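Local coordinates for protein aminotransferase class-III (Sphaerobacter thermophilus DSM 20745, PDB 6K8H) that is an aminotransferase of class III, named an omega-transaminase, and binds (5-hydroxy-4,6-dimethylpyridin-3-yl)methyl dihydrogen phosphate in a pocket to which both subunits contribute, at residues 53-56 against 62-65; 239-244 against 250-255. One frame throughout, in Å; residues are numbered along the deposited sequence.

Contact 1. Residues 53-56 against 62-65; sequences GAVI and EERL
Ile56 O is gripped twice: Arg64 N donates to it over 2.9 Å, at 165° at the hydrogen, and a water donates to it from 3.0 Å. The same water gives its other hydrogen to Glu62 O and accepts from Arg64 NH1, so one solvent molecule links a carbonyl of each segment to the guanidinium. Ile56 N returns a bond to Arg64 O at 2.9 Å, which completes the hydrogen-bonded pair Ile56-Arg64 of an antiparallel beta hairpin, strands 55-58 and 63-66, in a small mixed sheet that strand 411-412 joins beside 63-66. Next to it, Val55 and Leu65 form a non-hydrogen-bonded pair, where Val55 CA lies 3.4 Å from Arg64 O in a CA-H...O contact. Branched Val55 and Ile56 suit extended backbone. CG1 of Val55, anti to the backbone N (chi1 177°), rests on the aliphatic CB of Glu63 at 3.9 Å; this sets CG2 beside that N, where it meets Leu65 CD2 at 4.0 Å. Leu65 also lies against helix 427-445. On the other face, the long arm of Arg64 lets its guanidinium pass over Glu62 CG, 3.7 Å from the plane; beyond the water it pairs with Asp58 and donates to Met407 O and Asn10. Glu63, which is exposed, forms a salt bridge with Arg52, and Ile56 packs on Phe97 of the second subunit.

Contact 2. Residues 239-244 against 250-255; sequences QRLREI and IVLIFD. With PLR ((5-hydroxy-4,6-dimethylpyridin-3-yl)methyl dihydrogen phosphate), chain D.
Arg242 lays one face of its guanidinium over Leu252, whose CB stands 3.7 Å above the plane, displaced toward the rim. Arg242 NH2 lies 3.8 Å from that CB, and NE as close to Leu252 CD2, so the leucine follows the arginine from NE to its far nitrogen. A chain bent at chi2 (74°) and chi3 (-78°) folds the guanidinium back from the helix onto the strand. Arginine suits this place because its flat head can lie on an apolar side chain while its N-H groups reach polar partners: NH1 donates to Thr274 O, and NH2 forms a salt bridge with Asp276 OD2, which also accepts from Leu252 N, so one carboxylate fixes both the arginine head and the strand beneath it. Ile250 O lies near the guanidinium plane, but at 4.0 Å from Arg242 NH2 it is no hydrogen-bond partner.

Alongside, Leu241 points from the helix toward the strand, and its CD2 meets Leu252 CD1 at 3.9 Å. Leu252 thus divides its branches, CD1 for the leucine and CD2 for the arginine. Buried leucines suit an interface made here without any direct hydrogen bond. At the far end of the strand Asp255 turns to the ligand: OD2 is 2.7 Å from N1 of PLR and is hydrogen-bonded to His155 ND1. A carboxylate beside the pyridine nitrogen is characteristic of fold-type I pyridoxal-phosphate enzymes.

The helix and strand belong to a beta-alpha-beta unit, 216-221, 235-248 and 251-255, of the large mixed sheet; Leu241 also touches Ile209 of helix 202-211 and Ile221 of strand 216-221, while Val251 faces helix 127-142 across the sheet.

Overall arrangement
Following the chain from the N terminus, contact 1 comes first: 53-56 and 62-65 close a hairpin, with five residues between the segments, two of them still strand, within the small sheet that also takes in strands 48-52 and 411-412. The chain then runs on through the pocket residues 126-128 and 154-155 before contact 2 forms, again with five residues between its segments, but now where a short turn leads from helix 235-248 to strand 251-255 of the large sheet. Contacts 1 and 2 are in series, neither nesting nor crossing. The centres of contacts 1 and 2 are 40 Å apart, on opposite sides of the chain's centre. Contact 1 includes packing against the second subunit, whereas contact 2 leads into the ligand pocket.

Contact 1. Residues 53-56 against 62-65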
loop_
_atom_site.group_PDB
_atom_site.type_symbol
_atom_site.label_atom_id
_atom_site.label_comp_id
_atom_site.label_asym_id
_atom_site.label_seq_id
_atom_site.Cartn_x
_atom_site.Cartn_y
_atom_site.Cartn_z
ATOM N N GLY B 53 -8.168 3.179 25.011
ATOM C CA GLY B 53 -6.924 2.973 25.733
ATOM C C GLY B 53 -6.384 1.597 25.411
ATOM O O GLY B 53 -6.239 1.216 24.241
ATOM N N ALA B 54 -6.138 0.796 26.443
ATOM C CA ALA B 54 -5.572 -0.532 26.237
ATOM C C ALA B 54 -6.621 -1.624 26.098
ATOM O O ALA B 54 -6.261 -2.802 26.171
ATOM C CB ALA B 54 -4.629 -0.892 27.392
ATOM N N VAL B 55 -7.897 -1.278 25.935
ATOM C CA VAL B 55 -8.979 -2.257 25.934
ATOM C C VAL B 55 -9.616 -2.316 24.550
ATOM O O VAL B 55 -9.979 -1.278 23.984
ATOM C CB VAL B 55 -10.034 -1.931 27.004
ATOM C CG1 VAL B 55 -11.177 -2.919 26.932
ATOM C CG2 VAL B 55 -9.397 -1.943 28.398
ATOM N N ILE B 56 -9.762 -3.531 24.019
ATOM C CA ILE B 56 -10.505 -3.789 22.789
ATOM C C ILE B 56 -11.816 -4.493 23.145
ATOM O O ILE B 56 -11.833 -5.426 23.959
ATOM C CB ILE B 56 -9.665 -4.612 21.782
ATOM C CG1 ILE B 56 -10.417 -4.801 20.472
ATOM C CG2 ILE B 56 -9.244 -5.974 22.357
ATOM C CD1 ILE B 56 -9.499 -5.215 19.287
ATOM N N GLU B 62 -17.577 -8.449 24.701
ATOM C CA GLU B 62 -16.514 -8.986 25.546
ATOM C C GLU B 62 -15.288 -8.080 25.454
ATOM O O GLU B 62 -14.828 -7.758 24.357
ATOM C CB GLU B 62 -16.181 -10.417 25.118
ATOM C CG GLU B 62 -15.147 -11.156 25.994
ATOM C CD GLU B 62 -15.363 -12.670 25.979
ATOM O OE1 GLU B 62 -16.433 -13.100 25.497
ATOM O OE2 GLU B 62 -14.476 -13.429 26.442
ATOM N N GLU B 63 -14.770 -7.653 26.600
ATOM C CA GLU B 63 -13.635 -6.741 26.637
ATOM C C GLU B 63 -12.356 -7.483 26.983
ATOM O O GLU B 63 -12.340 -8.344 27.866
ATOM C CB GLU B 63 -13.874 -5.620 27.648
ATOM C CG GLU B 63 -15.275 -5.071 27.606
ATOM C CD GLU B 63 -15.409 -3.748 28.334
ATOM O OE1 GLU B 63 -14.566 -3.461 29.218
ATOM O OE2 GLU B 63 -16.355 -2.994 28.011
ATOM N N ARG B 64 -11.273 -7.139 26.294
ATOM C CA ARG B 64 -9.985 -7.755 26.575
ATOM C C ARG B 64 -8.907 -6.678 26.579
ATOM O O ARG B 64 -9.008 -5.679 25.866
ATOM C CB ARG B 64 -9.641 -8.846 25.545
ATOM C CG ARG B 64 -10.706 -9.938 25.361
ATOM C CD ARG B 64 -10.380 -10.856 24.164
ATOM N NE ARG B 64 -11.318 -11.985 24.065
ATOM C CZ ARG B 64 -12.456 -11.978 23.367
ATOM N NH1 ARG B 64 -12.819 -10.898 22.680
ATOM N NH2 ARG B 64 -13.232 -13.064 23.336
ATOM N N LEU B 65 -7.868 -6.886 27.381
ATOM C CA LEU B 65 -6.687 -6.037 27.274
ATOM C C LEU B 65 -5.953 -6.368 25.980
ATOM O O LEU B 65 -5.667 -7.539 25.703
ATOM C CB LEU B 65 -5.766 -6.244 28.475
ATOM C CG LEU B 65 -6.239 -5.643 29.803
ATOM C CD1 LEU B 65 -5.310 -6.075 30.917
ATOM C CD2 LEU B 65 -6.296 -4.119 29.703
HETATM O O HOH W 1 -12.506 -8.191 22.950
#

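Contact 2. Residues 239-244 against 250-255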
loop_
_atom_site.group_PDB
_atom_site.type_symbol
_atom_site.label_atom_id
_atom_site.label_comp_id
_atom_site.label_asym_id
_atom_site.label_seq_id
_atom_site.Cartn_x
_atom_site.Cartn_y
_atom_site.Cartn_z
ATOM N N GLN B 239 27.464 -7.169 12.461
ATOM C CA GLN B 239 28.641 -6.385 12.092
ATOM C C GLN B 239 29.349 -6.993 10.889
ATOM O O GLN B 239 29.756 -6.272 9.968
ATOM C CB GLN B 239 29.603 -6.276 13.282
ATOM C CG GLN B 239 29.076 -5.431 14.458
ATOM C CD GLN B 239 29.771 -5.750 15.785
ATOM O OE1 GLN B 239 30.904 -6.250 15.808
ATOM N NE2 GLN B 239 29.087 -5.466 16.899
ATOM N N ARG B 240 29.483 -8.320 10.861
ATOM C CA ARG B 240 30.118 -8.944 9.706
ATOM C C ARG B 240 29.251 -8.841 8.457
ATOM O O ARG B 240 29.782 -8.704 7.343
ATOM C CB ARG B 240 30.452 -10.394 10.031
ATOM C CG ARG B 240 31.617 -10.496 11.012
ATOM C CD ARG B 240 31.822 -11.914 11.510
ATOM N NE ARG B 240 31.982 -12.867 10.413
ATOM C CZ ARG B 240 32.430 -14.108 10.569
ATOM N NH1 ARG B 240 32.771 -14.543 11.778
ATOM N NH2 ARG B 240 32.528 -14.912 9.519
ATOM N N LEU B 241 27.924 -8.901 8.618
ATOM C CA LEU B 241 27.032 -8.664 7.487
ATOM C C LEU B 241 27.222 -7.258 6.936
ATOM O O LEU B 241 27.275 -7.062 5.709
ATOM C CB LEU B 241 25.568 -8.888 7.905
ATOM C CG LEU B 241 24.500 -8.649 6.820
ATOM C CD1 LEU B 241 24.707 -9.584 5.638
ATOM C CD2 LEU B 241 23.075 -8.794 7.385
ATOM N N ARG B 242 27.329 -6.261 7.830
ATOM C CA ARG B 242 27.582 -4.897 7.368
ATOM C C ARG B 242 28.908 -4.813 6.612
ATOM O O ARG B 242 28.990 -4.176 5.549
ATOM C CB ARG B 242 27.548 -3.923 8.550
ATOM C CG ARG B 242 28.048 -2.504 8.232
ATOM C CD ARG B 242 27.032 -1.695 7.406
ATOM N NE ARG B 242 27.040 -2.078 5.995
ATOM C CZ ARG B 242 26.347 -1.467 5.037
ATOM N NH1 ARG B 242 25.574 -0.426 5.323
ATOM N NH2 ARG B 242 26.428 -1.904 3.787
ATOM N N GLU B 243 29.950 -5.480 7.125
ATOM C CA GLU B 243 31.259 -5.401 6.471
ATOM C C GLU B 243 31.225 -6.030 5.082
ATOM O O GLU B 243 31.739 -5.455 4.113
ATOM C CB GLU B 243 32.340 -6.071 7.326
ATOM C CG GLU B 243 32.639 -5.357 8.628
ATOM C CD GLU B 243 33.750 -4.330 8.498
ATOM O OE1 GLU B 243 33.746 -3.560 7.511
ATOM O OE2 GLU B 243 34.644 -4.297 9.382
ATOM N N ILE B 244 30.613 -7.208 4.957
ATOM C CA ILE B 244 30.693 -7.899 3.671
ATOM C C ILE B 244 29.822 -7.204 2.632
ATOM O O ILE B 244 30.205 -7.120 1.457
ATOM C CB ILE B 244 30.342 -9.396 3.807
ATOM C CG1 ILE B 244 30.594 -10.123 2.480
ATOM C CG2 ILE B 244 28.900 -9.601 4.254
ATOM C CD1 ILE B 244 30.525 -11.632 2.574
ATOM N N ILE B 250 26.850 -4.019 -2.000
ATOM C CA ILE B 250 25.495 -4.528 -1.804
ATOM C C ILE B 250 24.773 -3.638 -0.801
ATOM O O ILE B 250 25.311 -3.335 0.275
ATOM C CB ILE B 250 25.516 -5.986 -1.318
ATOM C CG1 ILE B 250 26.155 -6.889 -2.363
ATOM C CG2 ILE B 250 24.102 -6.470 -0.996
ATOM C CD1 ILE B 250 26.530 -8.226 -1.804
ATOM N N VAL B 251 23.550 -3.236 -1.143
ATOM C CA VAL B 251 22.749 -2.359 -0.293
ATOM C C VAL B 251 22.206 -3.175 0.877
ATOM O O VAL B 251 21.516 -4.178 0.675
ATOM C CB VAL B 251 21.606 -1.726 -1.100
ATOM C CG1 VAL B 251 20.652 -0.990 -0.187
ATOM C CG2 VAL B 251 22.161 -0.803 -2.203
ATOM N N LEU B 252 22.494 -2.734 2.102
ATOM C CA LEU B 252 21.948 -3.374 3.297
ATOM C C LEU B 252 20.660 -2.653 3.696
ATOM O O LEU B 252 20.679 -1.455 4.026
ATOM C CB LEU B 252 22.977 -3.365 4.431
ATOM C CG LEU B 252 22.582 -3.969 5.794
ATOM C CD1 LEU B 252 22.095 -5.422 5.682
ATOM C CD2 LEU B 252 23.762 -3.881 6.761
ATOM N N ILE B 253 19.540 -3.377 3.645
ATOM C CA ILE B 253 18.226 -2.848 3.989
ATOM C C ILE B 253 17.774 -3.471 5.308
ATOM O O ILE B 253 17.610 -4.693 5.396
ATOM C CB ILE B 253 17.187 -3.141 2.895
ATOM C CG1 ILE B 253 17.630 -2.601 1.529
ATOM C CG2 ILE B 253 15.840 -2.550 3.286
ATOM C CD1 ILE B 253 16.758 -3.084 0.415
ATOM N N PHE B 254 17.513 -2.637 6.306
ATOM C CA PHE B 254 16.848 -3.089 7.522
ATOM C C PHE B 254 15.340 -2.970 7.349
ATOM O O PHE B 254 14.846 -1.929 6.912
ATOM C CB PHE B 254 17.279 -2.275 8.742
ATOM C CG PHE B 254 18.601 -2.698 9.322
ATOM C CD1 PHE B 254 19.453 -3.529 8.612
ATOM C CD2 PHE B 254 18.995 -2.244 10.573
ATOM C CE1 PHE B 254 20.677 -3.904 9.129
ATOM C CE2 PHE B 254 20.218 -2.624 11.110
ATOM C CZ PHE B 254 21.060 -3.462 10.386
ATOM N N ASP B 255 14.617 -4.037 7.684
ATOM C CA ASP B 255 13.158 -4.001 7.774
ATOM C C ASP B 255 12.813 -3.725 9.230
ATOM O O ASP B 255 12.814 -4.640 10.060
ATOM C CB ASP B 255 12.544 -5.310 7.287
ATOM C CG ASP B 255 11.017 -5.315 7.359
ATOM O OD1 ASP B 255 10.431 -4.404 7.988
ATOM O OD2 ASP B 255 10.392 -6.239 6.786
HETATM N N1 PLR D . 7.816 -5.975 7.485
HETATM C C2 PLR D . 7.581 -6.423 8.713
HETATM C C2A PLR D . 8.734 -6.827 9.572
HETATM C C3 PLR D . 6.269 -6.496 9.200
HETATM O O3 PLR D . 6.069 -6.946 10.454
HETATM C C4 PLR D . 5.198 -6.100 8.374
HETATM C C4A PLR D . 3.824 -6.163 8.874
HETATM C C5 PLR D . 5.480 -5.623 7.089
HETATM C C6 PLR D . 6.790 -5.600 6.693
HETATM C C5A PLR D . 4.387 -5.207 6.143
HETATM O O4P PLR D . 3.691 -3.975 6.506
HETATM P P PLR D . 2.175 -3.755 6.016
HETATM O O1P PLR D . 2.208 -3.950 4.534
HETATM O O2P PLR D . 1.364 -4.795 6.699
HETATM O O3P PLR D . 1.791 -2.369 6.420
#